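Local structure of pumilio homolog 23 (Arabidopsis thaliana, 5WZJ) at residues A95-K109 with D141-L155. The protein binds RNA sequence-specifically through its pumilio repeats, recognising 18S rRNA, and probably regulates translation and mRNA stability. Numbering follows the deposited sequence. Where two conformers were deposited one is given.
Sequences AMDRSGSHVAESALK and DMMCNCYGSHVLRRL. With nucleotides of chain B.
Tyr147 lays one ring face over Arg98, whose CA sits 3.5 Å from the ring centroid in a CH-pi contact. The edge of the same ring faces the RNA, chain B, and Tyr147 OH lies 2.5 Å from OP1 of G11, a hydrogen bond whose exact length is doubtful. Two histidines, one from each helix, hold the base of G10 between them: His102 is itself sandwiched between G11 and G10, and His150 between G10 and the guanidinium of Arg153. That guanidinium presents its edge to C9, with NH1 bonded to N3 and NH2 to O2. Arg154 takes Lys109 CE on one face and a nearly coplanar carboxylate at its edge, a salt bridge; its NE meets the anti lone pair of Glu105 OE2 at 2.8 Å, nearly straight (168°), with NH2 adding a weak second bond. The other oxygen, Glu105 OE1, accepts from N1 (2.7 Å) and N2 of G10. Ser101 OG also takes N2, at 3.0 Å, while donating to Asp97 O. Ser101, His102 and Glu105 thus form the guanine-reading set of a PUF repeat, here Pumilio 2.

Beneath the RNA-binding side, helices 100-109 and 146-155 of Pumilio repeats 2 and 3 run parallel, 4° apart. Val151 is a knob among Ala95, Ser101, Ala104 and Glu105; with CG1 anti to the backbone N (chi1 175°), that methyl reaches Ala95 CB at 3.8 Å. Met96 packs SD on Met142, and CB and CG on Asn145, the N-cap of helix 146-155. Asp165 is a second carboxylate partner of Arg154. Glu105 reads the guanine Watson–Crick edge with one oxygen and ties the neighbouring repeat with the other, a bridge that probably steadies the carboxylate's charge and orientation for base recognition.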
loop_
_atom_site.group_PDB
_atom_site.type_symbol
_atom_site.label_atom_id
_atom_site.label_comp_id
_atom_site.label_asym_id
_atom_site.label_seq_id
_atom_site.Cartn_x
_atom_site.Cartn_y
_atom_site.Cartn_z
ATOM N N ALA A 95 9.327 19.394 -18.436
ATOM C CA ALA A 95 8.913 18.234 -17.658
ATOM C C ALA A 95 9.772 17.000 -17.920
ATOM O O ALA A 95 9.867 16.130 -17.048
ATOM C CB ALA A 95 7.440 17.927 -17.951
ATOM N N MET A 96 10.407 16.899 -19.082
ATOM C CA MET A 96 11.231 15.735 -19.395
ATOM C C MET A 96 12.698 15.952 -19.070
ATOM O O MET A 96 13.527 15.094 -19.386
ATOM C CB MET A 96 11.059 15.350 -20.867
ATOM C CG MET A 96 9.649 14.806 -21.151
ATOM S SD MET A 96 9.216 14.794 -22.918
ATOM C CE MET A 96 10.345 13.579 -23.531
ATOM N N ASP A 97 13.030 17.057 -18.417
ATOM C CA ASP A 97 14.401 17.376 -18.040
ATOM C C ASP A 97 14.687 16.914 -16.610
ATOM O O ASP A 97 13.811 16.954 -15.740
ATOM C CB ASP A 97 14.634 18.881 -18.169
ATOM C CG ASP A 97 16.050 19.279 -17.821
ATOM O OD1 ASP A 97 16.902 19.177 -18.713
ATOM O OD2 ASP A 97 16.294 19.705 -16.671
ATOM N N ARG A 98 15.924 16.468 -16.370
ATOM C CA ARG A 98 16.276 15.943 -15.047
ATOM C C ARG A 98 16.118 16.989 -13.944
ATOM O O ARG A 98 15.769 16.633 -12.813
ATOM C CB ARG A 98 17.705 15.393 -15.053
ATOM C CG ARG A 98 18.743 16.441 -15.382
ATOM C CD ARG A 98 20.081 15.847 -15.838
ATOM N NE ARG A 98 20.984 16.924 -16.231
ATOM C CZ ARG A 98 21.912 17.451 -15.432
ATOM N NH1 ARG A 98 22.678 18.448 -15.865
ATOM N NH2 ARG A 98 22.084 16.977 -14.205
ATOM N N SER A 99 16.392 18.272 -14.236
ATOM C CA SER A 99 16.098 19.338 -13.279
ATOM C C SER A 99 14.735 19.969 -13.524
ATOM O O SER A 99 13.990 20.238 -12.574
ATOM C CB SER A 99 17.164 20.438 -13.341
ATOM O OG SER A 99 18.421 19.953 -12.923
ATOM N N GLY A 100 14.406 20.240 -14.786
ATOM C CA GLY A 100 13.169 20.944 -15.080
ATOM C C GLY A 100 11.936 20.212 -14.586
ATOM O O GLY A 100 10.929 20.844 -14.255
ATOM N N SER A 101 11.996 18.878 -14.511
ATOM C CA SER A 101 10.825 18.130 -14.058
ATOM C C SER A 101 10.443 18.491 -12.623
ATOM O O SER A 101 9.257 18.458 -12.267
ATOM C CB SER A 101 11.073 16.624 -14.192
ATOM O OG SER A 101 12.228 16.211 -13.481
ATOM N N HIS A 102 11.422 18.828 -11.781
ATOM C CA HIS A 102 11.091 19.227 -10.415
ATOM C C HIS A 102 10.497 20.634 -10.380
ATOM O O HIS A 102 9.663 20.932 -9.516
ATOM C CB HIS A 102 12.338 19.108 -9.525
ATOM C CG HIS A 102 12.920 17.726 -9.521
ATOM N ND1 HIS A 102 12.531 16.756 -8.618
ATOM C CD2 HIS A 102 13.817 17.132 -10.348
ATOM C CE1 HIS A 102 13.164 15.627 -8.890
ATOM N NE2 HIS A 102 13.952 15.829 -9.933
ATOM N N VAL A 103 10.907 21.497 -11.314
ATOM C CA VAL A 103 10.258 22.796 -11.481
ATOM C C VAL A 103 8.801 22.607 -11.895
ATOM O O VAL A 103 7.891 23.252 -11.357
ATOM C CB VAL A 103 11.024 23.643 -12.516
ATOM C CG1 VAL A 103 10.220 24.888 -12.880
ATOM C CG2 VAL A 103 12.439 24.014 -12.000
ATOM N N ALA A 104 8.561 21.741 -12.883
ATOM C CA ALA A 104 7.189 21.468 -13.306
ATOM C C ALA A 104 6.350 20.927 -12.146
ATOM O O ALA A 104 5.200 21.337 -11.952
ATOM C CB ALA A 104 7.195 20.481 -14.479
ATOM N N GLU A 105 6.912 20.019 -11.351
ATOM C CA GLU A 105 6.141 19.474 -10.235
ATOM C C GLU A 105 5.928 20.509 -9.134
ATOM O O GLU A 105 4.894 20.478 -8.452
ATOM C CB GLU A 105 6.831 18.234 -9.668
ATOM C CG GLU A 105 6.736 16.992 -10.559
ATOM C CD GLU A 105 7.182 15.729 -9.821
ATOM O OE1 GLU A 105 8.285 15.225 -10.103
ATOM O OE2 GLU A 105 6.434 15.245 -8.946
ATOM N N SER A 106 6.889 21.423 -8.935
ATOM C CA SER A 106 6.674 22.511 -7.983
ATOM C C SER A 106 5.533 23.407 -8.439
ATOM O O SER A 106 4.753 23.894 -7.613
ATOM C CB SER A 106 7.961 23.329 -7.791
ATOM O OG SER A 106 8.882 22.634 -6.949
ATOM N N ALA A 107 5.404 23.625 -9.751
ATOM C CA ALA A 107 4.268 24.403 -10.244
ATOM C C ALA A 107 2.957 23.699 -9.929
ATOM O O ALA A 107 1.985 24.343 -9.517
ATOM C CB ALA A 107 4.389 24.654 -11.747
ATOM N N LEU A 108 2.925 22.370 -10.092
ATOM C CA LEU A 108 1.715 21.605 -9.804
ATOM C C LEU A 108 1.397 21.595 -8.310
ATOM O O LEU A 108 0.239 21.780 -7.918
ATOM C CB LEU A 108 1.865 20.176 -10.339
ATOM C CG LEU A 108 2.045 20.092 -11.863
ATOM C CD1 LEU A 108 2.247 18.632 -12.332
ATOM C CD2 LEU A 108 0.842 20.707 -12.558
ATOM N N LYS A 109 2.409 21.369 -7.463
ATOM C CA LYS A 109 2.194 21.393 -6.019
ATOM C C LYS A 109 1.660 22.739 -5.571
ATOM O O LYS A 109 0.798 22.812 -4.689
ATOM C CB LYS A 109 3.501 21.101 -5.276
ATOM C CG LYS A 109 4.034 19.699 -5.413
ATOM C CD LYS A 109 5.302 19.568 -4.568
ATOM C CE LYS A 109 5.928 18.192 -4.694
ATOM N NZ LYS A 109 7.230 18.143 -3.950
ATOM N N ASP A 141 6.379 10.271 -25.812
ATOM C CA ASP A 141 7.724 10.288 -25.240
ATOM C C ASP A 141 7.715 10.807 -23.796
ATOM O O ASP A 141 8.482 10.314 -22.959
ATOM C CB ASP A 141 8.663 11.093 -26.145
ATOM C CG ASP A 141 8.762 10.479 -27.529
ATOM O OD1 ASP A 141 9.345 9.386 -27.634
ATOM O OD2 ASP A 141 8.212 11.051 -28.496
ATOM N N MET A 142 6.819 11.741 -23.467
ATOM C CA MET A 142 6.715 12.199 -22.079
ATOM C C MET A 142 6.256 11.074 -21.150
ATOM O O MET A 142 6.757 10.942 -20.025
ATOM C CB MET A 142 5.756 13.388 -21.999
ATOM C CG MET A 142 5.744 14.080 -20.641
ATOM S SD MET A 142 4.517 15.405 -20.611
ATOM C CE MET A 142 4.609 15.946 -18.905
ATOM N N MET A 143 5.294 10.262 -21.599
ATOM C CA MET A 143 4.811 9.151 -20.787
ATOM C C MET A 143 5.923 8.167 -20.487
ATOM O O MET A 143 5.999 7.631 -19.381
ATOM C CB MET A 143 3.673 8.420 -21.505
ATOM C CG MET A 143 2.417 9.256 -21.685
ATOM S SD MET A 143 1.158 8.454 -22.723
ATOM C CE MET A 143 0.641 7.096 -21.684
ATOM N N CYS A 144 6.792 7.912 -21.464
ATOM C CA CYS A 144 7.868 6.941 -21.324
ATOM C C CYS A 144 9.130 7.530 -20.715
ATOM O O CYS A 144 10.089 6.791 -20.481
ATOM C CB CYS A 144 8.190 6.327 -22.690
ATOM S SG CYS A 144 6.794 5.392 -23.334
ATOM N N ASN A 145 9.146 8.827 -20.434
ATOM C CA ASN A 145 10.348 9.502 -19.957
ATOM C C ASN A 145 10.425 9.375 -18.439
ATOM O O ASN A 145 9.425 9.582 -17.750
ATOM C CB ASN A 145 10.308 10.974 -20.378
ATOM C CG ASN A 145 11.511 11.750 -19.893
ATOM O OD1 ASN A 145 11.484 12.367 -18.822
ATOM N ND2 ASN A 145 12.576 11.715 -20.675
ATOM N N CYS A 146 11.612 9.036 -17.910
ATOM C CA CYS A 146 11.710 8.815 -16.471
ATOM C C CYS A 146 11.248 10.044 -15.687
ATOM O O CYS A 146 10.514 9.910 -14.704
ATOM C CB CYS A 146 13.131 8.395 -16.072
ATOM S SG CYS A 146 14.498 9.448 -16.578
ATOM N N TYR A 147 11.625 11.247 -16.124
ATOM C CA TYR A 147 11.198 12.441 -15.392
ATOM C C TYR A 147 9.774 12.846 -15.763
ATOM O O TYR A 147 8.968 13.166 -14.883
ATOM C CB TYR A 147 12.182 13.595 -15.645
ATOM C CG TYR A 147 13.636 13.142 -15.578
ATOM C CD1 TYR A 147 14.225 12.817 -14.365
ATOM C CD2 TYR A 147 14.403 13.012 -16.734
ATOM C CE1 TYR A 147 15.548 12.386 -14.296
ATOM C CE2 TYR A 147 15.727 12.588 -16.679
ATOM C CZ TYR A 147 16.286 12.267 -15.452
ATOM O OH TYR A 147 17.593 11.846 -15.363
ATOM N N GLY A 148 9.443 12.812 -17.056
ATOM C CA GLY A 148 8.122 13.228 -17.494
ATOM C C GLY A 148 7.010 12.388 -16.910
ATOM O O GLY A 148 5.909 12.887 -16.669
ATOM N N SER A 149 7.277 11.100 -16.681
ATOM C CA SER A 149 6.280 10.208 -16.092
ATOM C C SER A 149 5.888 10.650 -14.686
ATOM O O SER A 149 4.733 10.478 -14.284
ATOM C CB SER A 149 6.819 8.770 -16.084
ATOM O OG SER A 149 6.047 7.905 -15.259
ATOM N N HIS A 150 6.830 11.226 -13.929
ATOM C CA HIS A 150 6.507 11.747 -12.598
ATOM C C HIS A 150 5.610 12.967 -12.702
ATOM O O HIS A 150 4.636 13.104 -11.950
ATOM C CB HIS A 150 7.787 12.117 -11.832
ATOM C CG HIS A 150 8.619 10.940 -11.443
ATOM N ND1 HIS A 150 8.318 10.139 -10.359
ATOM C CD2 HIS A 150 9.736 10.417 -11.999
ATOM C CE1 HIS A 150 9.216 9.176 -10.264
ATOM N NE2 HIS A 150 10.083 9.319 -11.252
ATOM N N VAL A 151 5.957 13.886 -13.610
ATOM C CA VAL A 151 5.157 15.084 -13.829
ATOM C C VAL A 151 3.724 14.710 -14.205
ATOM O O VAL A 151 2.759 15.304 -13.706
ATOM C CB VAL A 151 5.827 15.967 -14.901
ATOM C CG1 VAL A 151 4.959 17.174 -15.239
ATOM C CG2 VAL A 151 7.234 16.421 -14.427
ATOM N N LEU A 152 3.563 13.712 -15.076
ATOM C CA LEU A 152 2.231 13.314 -15.542
ATOM C C LEU A 152 1.403 12.698 -14.418
ATOM O O LEU A 152 0.213 13.008 -14.278
ATOM C CB LEU A 152 2.347 12.318 -16.702
ATOM C CG LEU A 152 2.641 12.879 -18.101
ATOM C CD1 LEU A 152 2.866 11.749 -19.107
ATOM C CD2 LEU A 152 1.489 13.777 -18.554
ATOM N N ARG A 153 2.017 11.835 -13.609
ATOM C CA ARG A 153 1.344 11.287 -12.432
ATOM C C ARG A 153 0.829 12.395 -11.519
ATOM O O ARG A 153 -0.333 12.375 -11.094
ATOM C CB ARG A 153 2.299 10.355 -11.676
ATOM C CG ARG A 153 2.419 8.977 -12.356
ATOM C CD ARG A 153 3.436 8.074 -11.665
ATOM N NE ARG A 153 4.760 8.191 -12.265
ATOM C CZ ARG A 153 5.840 7.590 -11.774
ATOM N NH1 ARG A 153 5.743 6.857 -10.667
ATOM N NH2 ARG A 153 7.009 7.726 -12.376
ATOM N N ARG A 154 1.687 13.366 -11.190
ATOM C CA ARG A 154 1.248 14.471 -10.340
ATOM C C ARG A 154 0.131 15.259 -11.011
ATOM O O ARG A 154 -0.879 15.586 -10.373
ATOM C CB ARG A 154 2.425 15.387 -9.986
ATOM C CG ARG A 154 2.032 16.545 -9.038
ATOM C CD ARG A 154 3.263 17.287 -8.476
ATOM N NE ARG A 154 4.186 16.395 -7.782
ATOM C CZ ARG A 154 4.011 15.967 -6.534
ATOM N NH1 ARG A 154 2.944 16.344 -5.847
ATOM N NH2 ARG A 154 4.888 15.144 -5.980
ATOM N N LEU A 155 0.270 15.525 -12.314
ATOM C CA LEU A 155 -0.758 16.278 -13.039
ATOM C C LEU A 155 -2.095 15.544 -13.057
ATOM O O LEU A 155 -3.148 16.167 -12.882
ATOM C CB LEU A 155 -0.293 16.547 -14.466
ATOM C CG LEU A 155 -1.311 17.231 -15.367
ATOM C CD1 LEU A 155 -1.649 18.629 -14.824
ATOM C CD2 LEU A 155 -0.762 17.301 -16.791
ATOM P P G B 10 15.576 6.382 -9.364
ATOM O OP1 G B 10 16.902 5.757 -9.518
ATOM O OP2 G B 10 14.938 6.539 -8.043
ATOM O "O5'" G B 10 15.630 7.855 -9.975
ATOM C "C5'" G B 10 16.023 8.100 -11.319
ATOM C "C4'" G B 10 16.016 9.583 -11.614
ATOM O "O4'" G B 10 14.645 10.063 -11.509
ATOM C "C3'" G B 10 16.844 10.441 -10.647
ATOM O "O3'" G B 10 17.385 11.579 -11.322
ATOM C "C2'" G B 10 15.798 10.926 -9.659
ATOM O "O2'" G B 10 16.126 12.122 -8.987
ATOM C "C1'" G B 10 14.585 11.113 -10.570
ATOM N N9 G B 10 13.333 11.068 -9.817
ATOM C C8 G B 10 13.035 10.173 -8.804
ATOM N N7 G B 10 11.885 10.427 -8.247
ATOM C C5 G B 10 11.411 11.554 -8.910
ATOM C C6 G B 10 10.202 12.274 -8.742
ATOM O O6 G B 10 9.297 12.050 -7.942
ATOM N N1 G B 10 10.106 13.347 -9.621
ATOM C C2 G B 10 11.049 13.685 -10.560
ATOM N N2 G B 10 10.776 14.755 -11.333
ATOM N N3 G B 10 12.178 13.016 -10.724
ATOM C C4 G B 10 12.296 11.976 -9.874
ATOM P P G B 11 18.854 11.523 -11.976
ATOM O OP1 G B 11 18.697 10.959 -13.340
ATOM O OP2 G B 11 19.787 10.900 -11.009
ATOM O "O5'" G B 11 19.242 13.038 -12.218
ATOM C "C5'" G B 11 19.833 13.846 -11.209
ATOM C "C4'" G B 11 19.698 15.301 -11.590
ATOM O "O4'" G B 11 18.403 15.776 -11.127
ATOM C "C3'" G B 11 20.738 16.251 -10.998
ATOM O "O3'" G B 11 20.954 17.342 -11.903
ATOM C "C2'" G B 11 20.025 16.783 -9.771
ATOM O "O2'" G B 11 20.521 18.021 -9.311
ATOM C "C1'" G B 11 18.587 16.897 -10.294
ATOM N N9 G B 11 17.589 16.889 -9.222
ATOM C C8 G B 11 17.323 15.868 -8.327
ATOM N N7 G B 11 16.419 16.198 -7.432
ATOM C C5 G B 11 16.078 17.512 -7.748
ATOM C C6 G B 11 15.159 18.400 -7.137
ATOM O O6 G B 11 14.439 18.193 -6.156
ATOM N N1 G B 11 15.140 19.648 -7.770
ATOM C C2 G B 11 15.899 19.988 -8.872
ATOM N N2 G B 11 15.739 21.235 -9.360
ATOM N N3 G B 11 16.757 19.166 -9.456
ATOM C C4 G B 11 16.801 17.959 -8.845
ATOM P P C B 9 13.925 0.619 -8.539
ATOM O OP1 C B 9 15.408 0.552 -8.547
ATOM O OP2 C B 9 13.196 0.587 -7.244
ATOM O "O5'" C B 9 13.456 1.971 -9.255
ATOM C "C5'" C B 9 13.909 2.345 -10.553
ATOM C "C4'" C B 9 13.306 3.674 -10.945
ATOM O "O4'" C B 9 11.878 3.535 -11.079
ATOM C "C3'" C B 9 13.528 4.806 -9.940
ATOM O "O3'" C B 9 14.606 5.609 -10.381
ATOM C "C2'" C B 9 12.203 5.587 -9.896
ATOM O "O2'" C B 9 12.333 6.867 -10.507
ATOM C "C1'" C B 9 11.233 4.722 -10.717
ATOM N N1 C B 9 9.985 4.396 -9.998
ATOM C C2 C B 9 8.921 5.257 -10.226
ATOM O O2 C B 9 9.123 6.206 -11.010
ATOM N N3 C B 9 7.735 5.026 -9.606
ATOM C C4 C B 9 7.609 3.989 -8.778
ATOM N N4 C B 9 6.431 3.796 -8.177
ATOM C C5 C B 9 8.698 3.089 -8.531
ATOM C C6 C B 9 9.863 3.324 -9.153
#